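Local coordinates for DUF4785 domain-containing protein (Legionella pneumophila subsp. pneumophila, PDB 4KH9) that is of unknown function but binds calcium ions and is built from three domains, the last two of the immunoglobulin-like E-set class, at residues D193-P204 with E236-T246. Sequence-based numbering, arbitrary orientation. Where two conformers were deposited one is given.
Sequences DVNDVDARLVGP and ENWYLETDVQT
Arg200 and Glu241 run alongside each other across two neighbouring antiparallel strands, 196-202 and 238-248, in the E-set beta-sandwich of the central domain, and form a salt bridge. The extended arginine swings its guanidinium edge onto a single carboxylate oxygen: Glu241 OE1 receives Arg200 NE at 2.9 Å on its anti side and Arg200 NH2 at 3.0 Å through its syn lone pair. The two planes are turned 34° apart, and Val202 CG2 touches the same oxygen at 3.4 Å. On this face Asp196 and Asp198 belong to a calcium site, and Asp243 is paired with Arg254 of the next strand.

The other face is mostly apolar. Val197 CG1 runs alongside Val244 CG2, and Leu201 CD2 meets Leu240 CD1, while Leu240 and Val244 reach strand 163-168 across the sandwich. Where the pairing ends, Gly203 CA and the Pro204 ring carbon CD lie over one face of the Trp238 indole: Gly203 CA sits 3.5 Å from the six-membered ring centroid and Pro204 CD 3.8 Å from the five-membered one, both CH-pi contacts. At the far end Thr246 OG1 donates to Asp193 O at 2.7 Å, tilted 28° from the carbonyl plane.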
ATOM      1  N   ASP A 193      24.356 -11.292  -4.704  1.00 36.64           N
ATOM      2  CA  ASP A 193      25.007 -10.080  -4.235  1.00 36.80           C
ATOM      3  C   ASP A 193      24.373  -8.917  -4.957  1.00 41.58           C
ATOM      4  O   ASP A 193      24.491  -8.804  -6.180  1.00 42.66           O
ATOM      5  CB  ASP A 193      26.519 -10.077  -4.413  1.00 39.53           C
ATOM      6  CG  ASP A 193      27.128  -8.818  -3.765  1.00 48.01           C
ATOM      7  OD1 ASP A 193      26.868  -8.582  -2.566  1.00 45.74           O
ATOM      8  OD2 ASP A 193      27.740  -8.013  -4.492  1.00 58.04           O
ATOM      9  N   VAL A 194      23.647  -8.083  -4.214  1.00 37.42           N
ATOM     10  CA  VAL A 194      22.894  -6.969  -4.782  1.00 35.97           C
ATOM     11  C   VAL A 194      23.564  -5.628  -4.445  1.00 39.67           C
ATOM     12  O   VAL A 194      23.919  -5.405  -3.301  1.00 37.75           O
ATOM     13  CB  VAL A 194      21.420  -7.011  -4.276  1.00 38.47           C
ATOM     14  CG1 VAL A 194      20.603  -5.855  -4.841  1.00 37.64           C
ATOM     15  CG2 VAL A 194      20.755  -8.344  -4.631  1.00 38.19           C
ATOM     16  N   ASN A 195      23.677  -4.740  -5.444  1.00 38.43           N
ATOM     17  CA  ASN A 195      24.198  -3.393  -5.287  1.00 40.69           C
ATOM     18  C   ASN A 195      23.280  -2.379  -5.996  1.00 46.57           C
ATOM     19  O   ASN A 195      23.245  -1.219  -5.584  1.00 49.53           O
ATOM     20  CB  ASN A 195      25.633  -3.287  -5.811  1.00 44.54           C
ATOM     21  CG  ASN A 195      26.669  -4.006  -4.974  1.00 67.23           C
ATOM     22  OD1 ASN A 195      26.868  -3.703  -3.792  1.00 62.75           O
ATOM     23  ND2 ASN A 195      27.377  -4.955  -5.578  1.00 57.63           N
ATOM     24  N   ASP A 196      22.540  -2.802  -7.047  1.00 38.96           N
ATOM     25  CA  ASP A 196      21.667  -1.881  -7.756  1.00 37.57           C
ATOM     26  C   ASP A 196      20.238  -2.020  -7.202  1.00 37.62           C
ATOM     27  O   ASP A 196      19.487  -2.943  -7.567  1.00 35.20           O
ATOM     28  CB  ASP A 196      21.744  -2.115  -9.286  1.00 39.55           C
ATOM     29  CG  ASP A 196      21.059  -1.068 -10.162  1.00 48.48           C
ATOM     30  OD1 ASP A 196      20.530  -0.081  -9.610  1.00 50.75           O
ATOM     31  OD2 ASP A 196      21.037  -1.251 -11.400  1.00 49.88           O
ATOM     32  N   VAL A 197      19.910  -1.138  -6.242  1.00 32.74           N
ATOM     33  CA  VAL A 197      18.602  -1.071  -5.556  1.00 32.21           C
ATOM     34  C   VAL A 197      18.118   0.361  -5.530  1.00 34.84           C
ATOM     35  O   VAL A 197      18.864   1.256  -5.141  1.00 32.95           O
ATOM     36  CB  VAL A 197      18.627  -1.629  -4.098  1.00 37.41           C
ATOM     37  CG1 VAL A 197      17.235  -1.622  -3.450  1.00 36.08           C
ATOM     38  CG2 VAL A 197      19.249  -2.996  -4.000  1.00 37.90           C
ATOM     39  N   ASP A 198      16.849   0.577  -5.857  1.00 32.94           N
ATOM     40  CA  ASP A 198      16.210   1.904  -5.777  1.00 33.41           C
ATOM     41  C   ASP A 198      14.895   1.726  -5.033  1.00 33.31           C
ATOM     42  O   ASP A 198      14.227   0.714  -5.259  1.00 31.39           O
ATOM     43  CB  ASP A 198      15.976   2.489  -7.193  1.00 36.50           C
ATOM     44  CG  ASP A 198      17.189   2.501  -8.110  1.00 61.36           C
ATOM     45  OD1 ASP A 198      18.201   3.149  -7.753  1.00 63.81           O
ATOM     46  OD2 ASP A 198      17.126   1.860  -9.193  1.00 74.52           O
ATOM     47  N   ALA A 199      14.532   2.644  -4.133  1.00 27.04           N
ATOM     48  CA  ALA A 199      13.262   2.522  -3.397  1.00 25.30           C
ATOM     49  C   ALA A 199      12.737   3.903  -3.019  1.00 28.40           C
ATOM     50  O   ALA A 199      13.516   4.821  -2.749  1.00 28.64           O
ATOM     51  CB  ALA A 199      13.440   1.647  -2.152  1.00 26.38           C
ATOM     52  N   ARG A 200      11.415   4.059  -3.036  1.00 25.75           N
ATOM     53  CA  ARG A 200      10.784   5.327  -2.699  1.00 26.35           C
ATOM     54  C   ARG A 200       9.407   5.084  -2.172  1.00 28.28           C
ATOM     55  O   ARG A 200       8.867   4.002  -2.314  1.00 30.40           O
ATOM     56  CB  ARG A 200      10.730   6.257  -3.940  1.00 28.35           C
ATOM     57  CG  ARG A 200       9.856   5.666  -5.079  1.00 29.04           C
ATOM     58  CD  ARG A 200       9.795   6.619  -6.248  1.00 36.33           C
ATOM     59  NE  ARG A 200       8.838   6.176  -7.265  1.00 39.90           N
ATOM     60  CZ  ARG A 200       8.496   6.900  -8.327  1.00 51.28           C
ATOM     61  NH1 ARG A 200       9.032   8.101  -8.521  1.00 36.88           N
ATOM     62  NH2 ARG A 200       7.617   6.430  -9.204  1.00 39.59           N
ATOM     63  N   LEU A 201       8.812   6.130  -1.629  1.00 25.81           N
ATOM     64  CA  LEU A 201       7.438   6.124  -1.104  1.00 23.39           C
ATOM     65  C   LEU A 201       6.621   7.016  -1.993  1.00 27.86           C
ATOM     66  O   LEU A 201       7.056   8.132  -2.283  1.00 26.01           O
ATOM     67  CB  LEU A 201       7.413   6.609   0.369  1.00 21.72           C
ATOM     68  CG  LEU A 201       8.401   5.895   1.302  1.00 25.79           C
ATOM     69  CD1 LEU A 201       8.376   6.520   2.724  1.00 23.70           C
ATOM     70  CD2 LEU A 201       8.106   4.382   1.361  1.00 25.94           C
ATOM     71  N   VAL A 202       5.457   6.529  -2.449  1.00 27.56           N
ATOM     72  CA  VAL A 202       4.574   7.290  -3.345  1.00 28.54           C
ATOM     73  C   VAL A 202       3.226   7.484  -2.647  1.00 31.53           C
ATOM     74  O   VAL A 202       2.570   6.530  -2.236  1.00 30.96           O
ATOM     75  CB  VAL A 202       4.423   6.611  -4.750  1.00 32.55           C
ATOM     76  CG1 VAL A 202       3.604   7.498  -5.692  1.00 33.42           C
ATOM     77  CG2 VAL A 202       5.792   6.332  -5.384  1.00 32.03           C
ATOM     78  N   GLY A 203       2.836   8.736  -2.529  1.00 29.94           N
ATOM     79  CA  GLY A 203       1.594   9.145  -1.895  1.00 29.55           C
ATOM     80  C   GLY A 203       0.419   9.239  -2.844  1.00 33.50           C
ATOM     81  O   GLY A 203       0.610   9.248  -4.059  1.00 32.96           O
ATOM     82  N   PRO A 204      -0.811   9.341  -2.293  1.00 32.36           N
ATOM     83  CA  PRO A 204      -2.026   9.392  -3.140  1.00 33.31           C
ATOM     84  C   PRO A 204      -2.060  10.522  -4.161  1.00 39.02           C
ATOM     85  O   PRO A 204      -2.710  10.349  -5.183  1.00 38.85           O
ATOM     86  CB  PRO A 204      -3.151   9.607  -2.131  1.00 35.36           C
ATOM     87  CG  PRO A 204      -2.628   9.072  -0.864  1.00 38.34           C
ATOM     88  CD  PRO A 204      -1.160   9.302  -0.856  1.00 33.53           C
ATOM     89  N   GLU A 236      -7.100   7.204   0.912  1.00 40.78           N
ATOM     90  CA  GLU A 236      -6.158   6.493   0.037  1.00 39.98           C
ATOM     91  C   GLU A 236      -4.847   6.167   0.770  1.00 44.12           C
ATOM     92  O   GLU A 236      -4.472   6.840   1.742  1.00 45.51           O
ATOM     93  CB  GLU A 236      -5.862   7.306  -1.234  1.00 41.51           C
ATOM     94  CG  GLU A 236      -7.065   7.635  -2.102  1.00 50.75           C
ATOM     95  CD  GLU A 236      -6.781   8.691  -3.156  1.00 86.25           C
ATOM     96  OE1 GLU A 236      -6.474   9.848  -2.786  1.00 80.53           O
ATOM     97  OE2 GLU A 236      -6.899   8.369  -4.360  1.00 91.28           O
ATOM     98  N   ASN A 237      -4.160   5.117   0.301  1.00 38.03           N
ATOM     99  CA  ASN A 237      -2.917   4.665   0.895  1.00 36.18           C
ATOM    100  C   ASN A 237      -1.671   5.084   0.106  1.00 36.86           C
ATOM    101  O   ASN A 237      -1.740   5.527  -1.037  1.00 35.36           O
ATOM    102  CB  ASN A 237      -2.923   3.143   1.041  1.00 36.68           C
ATOM    103  CG  ASN A 237      -3.836   2.640   2.132  1.00 57.57           C
ATOM    104  OD1 ASN A 237      -4.003   3.257   3.204  1.00 48.26           O
ATOM    105  ND2 ASN A 237      -4.421   1.488   1.889  1.00 45.41           N
ATOM    106  N   TRP A 238      -0.526   4.953   0.781  1.00 32.64           N
ATOM    107  CA  TRP A 238       0.815   5.128   0.256  1.00 30.51           C
ATOM    108  C   TRP A 238       1.353   3.789  -0.150  1.00 34.99           C
ATOM    109  O   TRP A 238       0.877   2.763   0.337  1.00 33.94           O
ATOM    110  CB  TRP A 238       1.731   5.742   1.321  1.00 28.05           C
ATOM    111  CG  TRP A 238       1.529   7.191   1.592  1.00 28.11           C
ATOM    112  CD1 TRP A 238       0.439   7.783   2.160  1.00 30.85           C
ATOM    113  CD2 TRP A 238       2.488   8.236   1.363  1.00 27.83           C
ATOM    114  NE1 TRP A 238       0.616   9.145   2.204  1.00 30.59           N
ATOM    115  CE2 TRP A 238       1.875   9.450   1.737  1.00 32.30           C
ATOM    116  CE3 TRP A 238       3.770   8.273   0.776  1.00 28.53           C
ATOM    117  CZ2 TRP A 238       2.528  10.685   1.616  1.00 31.43           C
ATOM    118  CZ3 TRP A 238       4.417   9.500   0.658  1.00 30.60           C
ATOM    119  CH2 TRP A 238       3.800  10.684   1.078  1.00 31.32           C
ATOM    120  N   TYR A 239       2.388   3.804  -0.994  1.00 33.01           N
ATOM    121  CA  TYR A 239       3.094   2.625  -1.425  1.00 33.41           C
ATOM    122  C   TYR A 239       4.577   2.819  -1.341  1.00 34.04           C
ATOM    123  O   TYR A 239       5.110   3.889  -1.632  1.00 32.80           O
ATOM    124  CB  TYR A 239       2.726   2.209  -2.893  1.00 37.22           C
ATOM    125  CG  TYR A 239       1.371   1.563  -3.009  1.00 44.37           C
ATOM    126  CD1 TYR A 239       0.215   2.335  -3.135  1.00 47.03           C
ATOM    127  CD2 TYR A 239       1.222   0.180  -2.896  1.00 46.86           C
ATOM    128  CE1 TYR A 239      -1.053   1.746  -3.158  1.00 48.41           C
ATOM    129  CE2 TYR A 239      -0.038  -0.419  -2.941  1.00 47.37           C
ATOM    130  CZ  TYR A 239      -1.173   0.372  -3.045  1.00 58.18           C
ATOM    131  OH  TYR A 239      -2.418  -0.199  -3.084  1.00 65.41           O
ATOM    132  N   LEU A 240       5.224   1.769  -0.915  1.00 30.15           N
ATOM    133  CA  LEU A 240       6.642   1.542  -1.022  1.00 29.37           C
ATOM    134  C   LEU A 240       6.862   0.936  -2.402  1.00 30.89           C
ATOM    135  O   LEU A 240       6.210  -0.059  -2.727  1.00 27.70           O
ATOM    136  CB  LEU A 240       7.174   0.633   0.101  1.00 29.26           C
ATOM    137  CG  LEU A 240       8.582   0.044  -0.137  1.00 33.03           C
ATOM    138  CD1 LEU A 240       9.653   1.161  -0.139  1.00 31.72           C
ATOM    139  CD2 LEU A 240       8.913  -1.054   0.872  1.00 36.82           C
ATOM    140  N   GLU A 241       7.713   1.568  -3.234  1.00 27.61           N
ATOM    141  CA  GLU A 241       8.057   1.055  -4.572  1.00 27.84           C
ATOM    142  C   GLU A 241       9.535   0.782  -4.620  1.00 29.01           C
ATOM    143  O   GLU A 241      10.329   1.660  -4.268  1.00 27.58           O
ATOM    144  CB  GLU A 241       7.703   2.066  -5.701  1.00 29.29           C
ATOM    145  CG  GLU A 241       6.248   2.466  -5.857  1.00 45.23           C
ATOM    146  CD  GLU A 241       6.012   3.277  -7.121  1.00 75.24           C
ATOM    147  OE1 GLU A 241       6.948   3.974  -7.586  1.00 57.31           O
ATOM    148  OE2 GLU A 241       4.869   3.239  -7.631  1.00 84.09           O
ATOM    149  N   THR A 242       9.918  -0.399  -5.008  1.00 26.76           N
ATOM    150  CA  THR A 242      11.338  -0.701  -5.091  0.50 26.29           C
ATOM    151  C   THR A 242      11.637  -1.451  -6.387  1.00 30.62           C
ATOM    152  O   THR A 242      10.792  -2.200  -6.906  1.00 28.10           O
ATOM    153  CB  THR A 242      11.848  -1.453  -3.846  0.50 30.89           C
ATOM    154  OG1 THR A 242      13.231  -1.770  -4.020  0.50 24.75           O
ATOM    155  CG2 THR A 242      11.078  -2.702  -3.555  0.50 30.51           C
ATOM    156  N   ASP A 243      12.873  -1.261  -6.869  1.00 29.62           N
ATOM    157  CA  ASP A 243      13.415  -1.855  -8.084  1.00 30.30           C
ATOM    158  C   ASP A 243      14.805  -2.348  -7.788  1.00 29.71           C
ATOM    159  O   ASP A 243      15.625  -1.620  -7.222  1.00 27.93           O
ATOM    160  CB  ASP A 243      13.405  -0.835  -9.251  1.00 33.19           C
ATOM    161  CG  ASP A 243      13.368  -1.427 -10.655  1.00 51.00           C
ATOM    162  OD1 ASP A 243      13.343  -2.691 -10.785  1.00 53.14           O
ATOM    163  OD2 ASP A 243      13.358  -0.640 -11.628  1.00 58.93           O
ATOM    164  N   VAL A 244      15.048  -3.620  -8.090  1.00 25.32           N
ATOM    165  CA  VAL A 244      16.328  -4.252  -7.827  1.00 26.81           C
ATOM    166  C   VAL A 244      16.869  -4.909  -9.138  1.00 33.95           C
ATOM    167  O   VAL A 244      16.119  -5.590  -9.866  1.00 32.59           O
ATOM    168  CB  VAL A 244      16.133  -5.287  -6.693  1.00 32.48           C
ATOM    169  CG1 VAL A 244      17.350  -6.175  -6.505  1.00 33.83           C
ATOM    170  CG2 VAL A 244      15.757  -4.598  -5.370  1.00 32.27           C
ATOM    171  N   GLN A 245      18.171  -4.747  -9.391  1.00 30.87           N
ATOM    172  CA  GLN A 245      18.804  -5.451 -10.495  1.00 32.27           C
ATOM    173  C   GLN A 245      20.175  -5.998 -10.070  1.00 39.90           C
ATOM    174  O   GLN A 245      20.933  -5.303  -9.416  1.00 38.04           O
ATOM    175  CB  GLN A 245      18.944  -4.600 -11.760  1.00 32.99           C
ATOM    176  CG  GLN A 245      19.397  -5.469 -12.938  1.00 42.95           C
ATOM    177  CD  GLN A 245      19.310  -4.829 -14.275  1.00 53.52           C
ATOM    178  OE1 GLN A 245      18.243  -4.457 -14.744  1.00 53.32           O
ATOM    179  NE2 GLN A 245      20.412  -4.829 -14.982  1.00 50.97           N
ATOM    180  N   THR A 246      20.461  -7.257 -10.409  1.00 40.09           N
ATOM    181  CA  THR A 246      21.776  -7.853 -10.196  1.00 41.66           C
ATOM    182  C   THR A 246      22.026  -8.821 -11.364  1.00 46.57           C
ATOM    183  O   THR A 246      21.208  -8.902 -12.283  1.00 44.64           O
ATOM    184  CB  THR A 246      21.959  -8.480  -8.802  1.00 49.69           C
ATOM    185  OG1 THR A 246      23.345  -8.794  -8.646  1.00 51.82           O
ATOM    186  CG2 THR A 246      21.115  -9.719  -8.573  1.00 46.51           C
TER
HETATM  187  O   HOH W   1      -0.324   6.191  -3.070  1.00 37.57           O